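Local coordinates for protein monomethylamine methyltransferase MtmB1 (Methanosarcina barkeri, PDB 1TV2) that transfers the methyl group of monomethylamine to the corrinoid cofactor of its partner protein MtmC during methanogenesis from methylamine, at residues Ile256-Met261 with Leu287-Ser292. Sequence-based numbering, arbitrary orientation.
Sequences IMDEQM and LMSSAS. With BG5 (5-hydroxyamino-3-methyl-pyrrolidine-2-carboxylic acid), chain B.
Asp258 reaches from its strand to the loop that follows helix 271-288. Asp258 CB packs against Ala291 CB at 3.5 Å and lies near Ser289 CB. CG is anti to the backbone N (chi1 166°), which carries the carboxylate past the alanine methyl to the serine. Asp258 OD1 accepts a hydrogen bond of 2.7 Å from Ser289 OG, on its anti side and 24° out of the carboxylate plane. OD2 turns to other partners, His294 and Gln232. Both oxygens of this buried carboxylate are thus bonded. With an alanine at this place, the Ser289 hydroxyl, His294 and Gln232 would probably all lose their shared carboxylate partner. Two residues earlier on the strand, Ile256 N donates to Ser292 OG at 3.1 Å, and Ser292 N donates to Ile256 O at 2.7 Å. Ser292 OG is also hydrogen-bonded to Gln99 OE1. Ile256 CG2 rests 3.8 Å from Ala291 CA. Met257 CE nears BG5 O2, and the Glu259 carboxylate nears its ring nitrogen N1. The contact belongs to the TIM-barrel core: strand 255-259 runs parallel between strands 227-231 and 293-300, and the loop 289-292 leads from helix 271-288 into the latter, closing a beta-alpha-beta crossover, with helix 240-251 packed alongside.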
ATOM      1  N   ILE A 256       1.626 -20.603   7.430  1.00 15.24           N
ATOM      2  CA  ILE A 256       0.795 -21.566   8.149  1.00 15.73           C
ATOM      3  C   ILE A 256       1.525 -22.384   9.210  1.00 17.43           C
ATOM      4  O   ILE A 256       2.552 -23.012   8.937  1.00 17.06           O
ATOM      5  CB  ILE A 256       0.128 -22.558   7.157  1.00 15.76           C
ATOM      6  CG1 ILE A 256      -0.827 -21.798   6.230  1.00 14.75           C
ATOM      7  CG2 ILE A 256      -0.603 -23.670   7.927  1.00 15.79           C
ATOM      8  CD1 ILE A 256      -1.438 -22.653   5.136  1.00 15.03           C
ATOM      9  N   MET A 257       0.989 -22.369  10.425  1.00 17.79           N
ATOM     10  CA  MET A 257       1.569 -23.149  11.504  1.00 17.01           C
ATOM     11  C   MET A 257       0.592 -24.257  11.866  1.00 17.86           C
ATOM     12  O   MET A 257      -0.474 -23.996  12.428  1.00 15.16           O
ATOM     13  CB  MET A 257       1.826 -22.311  12.754  1.00 15.80           C
ATOM     14  CG  MET A 257       2.414 -23.153  13.892  1.00 16.23           C
ATOM     15  SD  MET A 257       2.148 -22.483  15.541  1.00 19.28           S
ATOM     16  CE  MET A 257       0.437 -22.950  15.798  1.00 15.63           C
ATOM     17  N   ASP A 258       0.953 -25.488  11.522  1.00 17.73           N
ATOM     18  CA  ASP A 258       0.125 -26.642  11.839  1.00 18.85           C
ATOM     19  C   ASP A 258       0.601 -27.120  13.205  1.00 18.72           C
ATOM     20  O   ASP A 258       1.804 -27.208  13.439  1.00 19.74           O
ATOM     21  CB  ASP A 258       0.341 -27.739  10.791  1.00 18.58           C
ATOM     22  CG  ASP A 258      -0.226 -29.081  11.220  1.00 19.58           C
ATOM     23  OD1 ASP A 258      -1.327 -29.450  10.755  1.00 18.97           O
ATOM     24  OD2 ASP A 258       0.435 -29.761  12.032  1.00 20.15           O
ATOM     25  N   GLU A 259      -0.327 -27.413  14.111  1.00 20.44           N
ATOM     26  CA  GLU A 259       0.058 -27.880  15.440  1.00 22.10           C
ATOM     27  C   GLU A 259      -0.572 -29.232  15.775  1.00 22.34           C
ATOM     28  O   GLU A 259      -1.599 -29.613  15.214  1.00 20.89           O
ATOM     29  CB  GLU A 259      -0.377 -26.889  16.524  1.00 24.37           C
ATOM     30  CG  GLU A 259      -1.758 -27.207  17.083  1.00 32.33           C
ATOM     31  CD  GLU A 259      -1.956 -26.728  18.504  1.00 34.24           C
ATOM     32  OE1 GLU A 259      -1.049 -26.927  19.338  1.00 36.77           O
ATOM     33  OE2 GLU A 259      -3.030 -26.164  18.794  1.00 38.50           O
ATOM     34  N   GLN A 260       0.055 -29.941  16.707  1.00 22.76           N
ATOM     35  CA  GLN A 260      -0.450 -31.227  17.168  1.00 23.13           C
ATOM     36  C   GLN A 260       0.235 -31.533  18.492  1.00 23.33           C
ATOM     37  O   GLN A 260       1.448 -31.369  18.626  1.00 22.85           O
ATOM     38  CB  GLN A 260      -0.164 -32.332  16.145  1.00 22.77           C
ATOM     39  CG  GLN A 260      -1.149 -33.502  16.218  1.00 26.24           C
ATOM     40  CD  GLN A 260      -0.764 -34.556  17.241  1.00 28.88           C
ATOM     41  OE1 GLN A 260      -1.629 -35.180  17.865  1.00 32.16           O
ATOM     42  NE2 GLN A 260       0.535 -34.781  17.404  1.00 27.58           N
ATOM     43  N   MET A 261      -0.558 -31.951  19.473  1.00 22.21           N
ATOM     44  CA  MET A 261      -0.036 -32.278  20.788  1.00 22.84           C
ATOM     45  C   MET A 261      -0.245 -33.758  21.079  1.00 23.28           C
ATOM     46  O   MET A 261      -1.263 -34.151  21.654  1.00 21.26           O
ATOM     47  CB  MET A 261      -0.733 -31.442  21.862  1.00 24.65           C
ATOM     48  CG  MET A 261      -0.454 -29.951  21.774  1.00 26.82           C
ATOM     49  SD  MET A 261      -1.136 -29.064  23.188  1.00 33.80           S
ATOM     50  CE  MET A 261       0.204 -29.231  24.375  1.00 28.52           C
ATOM     51  N   LEU A 287       1.842 -32.125   4.562  1.00 19.14           N
ATOM     52  CA  LEU A 287       1.073 -32.860   3.571  1.00 20.05           C
ATOM     53  C   LEU A 287      -0.384 -32.389   3.572  1.00 19.23           C
ATOM     54  O   LEU A 287      -0.868 -31.806   2.599  1.00 19.41           O
ATOM     55  CB  LEU A 287       1.158 -34.357   3.894  1.00 20.10           C
ATOM     56  CG  LEU A 287       0.477 -35.407   3.023  1.00 21.36           C
ATOM     57  CD1 LEU A 287       0.974 -35.328   1.583  1.00 18.15           C
ATOM     58  CD2 LEU A 287       0.782 -36.777   3.620  1.00 19.78           C
ATOM     59  N   MET A 288      -1.071 -32.628   4.680  1.00 18.41           N
ATOM     60  CA  MET A 288      -2.472 -32.250   4.818  1.00 18.59           C
ATOM     61  C   MET A 288      -2.713 -30.749   4.980  1.00 17.72           C
ATOM     62  O   MET A 288      -3.634 -30.197   4.377  1.00 18.84           O
ATOM     63  CB  MET A 288      -3.087 -32.989   6.016  1.00 19.59           C
ATOM     64  CG  MET A 288      -4.536 -32.618   6.327  1.00 18.97           C
ATOM     65  SD  MET A 288      -5.131 -33.403   7.865  1.00 20.02           S
ATOM     66  CE  MET A 288      -4.498 -32.277   9.102  1.00 14.92           C
ATOM     67  N   SER A 289      -1.887 -30.095   5.788  1.00 17.45           N
ATOM     68  CA  SER A 289      -2.062 -28.673   6.067  1.00 17.40           C
ATOM     69  C   SER A 289      -1.224 -27.685   5.264  1.00 18.73           C
ATOM     70  O   SER A 289      -1.377 -26.476   5.449  1.00 18.95           O
ATOM     71  CB  SER A 289      -1.812 -28.408   7.551  1.00 18.94           C
ATOM     72  OG  SER A 289      -2.630 -29.226   8.365  1.00 22.00           O
ATOM     73  N   SER A 290      -0.346 -28.178   4.391  1.00 16.50           N
ATOM     74  CA  SER A 290       0.513 -27.297   3.597  1.00 18.21           C
ATOM     75  C   SER A 290       1.250 -26.339   4.536  1.00 18.82           C
ATOM     76  O   SER A 290       1.539 -25.201   4.177  1.00 19.18           O
ATOM     77  CB  SER A 290      -0.324 -26.478   2.607  1.00 18.88           C
ATOM     78  OG  SER A 290      -1.000 -27.307   1.675  1.00 19.36           O
ATOM     79  N   ALA A 291       1.552 -26.811   5.739  1.00 17.93           N
ATOM     80  CA  ALA A 291       2.220 -25.996   6.745  1.00 18.10           C
ATOM     81  C   ALA A 291       3.582 -25.419   6.357  1.00 18.67           C
ATOM     82  O   ALA A 291       4.355 -26.038   5.616  1.00 18.19           O
ATOM     83  CB  ALA A 291       2.362 -26.797   8.035  1.00 16.90           C
ATOM     84  N   SER A 292       3.856 -24.219   6.866  1.00 16.84           N
ATOM     85  CA  SER A 292       5.137 -23.547   6.655  1.00 15.38           C
ATOM     86  C   SER A 292       6.049 -24.129   7.735  1.00 14.53           C
ATOM     87  O   SER A 292       7.244 -24.319   7.519  1.00 13.85           O
ATOM     88  CB  SER A 292       4.996 -22.033   6.851  1.00 15.88           C
ATOM     89  OG  SER A 292       4.137 -21.467   5.875  1.00 16.06           O
TER
HETATM   90  C1  BG5 B 459       1.019 -21.775  20.304  1.00 21.29           C
HETATM   91  C2  BG5 B 459       0.027 -22.694  21.006  1.00 24.06           C
HETATM   92  C3  BG5 B 459      -0.822 -21.938  22.015  1.00 25.26           C
HETATM   93  C4  BG5 B 459      -2.161 -21.684  21.321  1.00 25.51           C
HETATM   94  C5  BG5 B 459      -2.330 -22.781  20.272  1.00 26.81           C
HETATM   95  C6  BG5 B 459      -0.939 -22.799  23.150  1.00 27.70           C
HETATM   96  N1  BG5 B 459      -0.955 -23.375  20.045  1.00 22.73           N
HETATM   97  O1  BG5 B 459       2.144 -21.618  20.787  1.00 20.29           O
HETATM   98  N2  BG5 B 459      -2.790 -22.208  19.045  1.00 28.92           N
HETATM   99  O2  BG5 B 459      -1.969 -21.664  17.980  1.00 26.07           O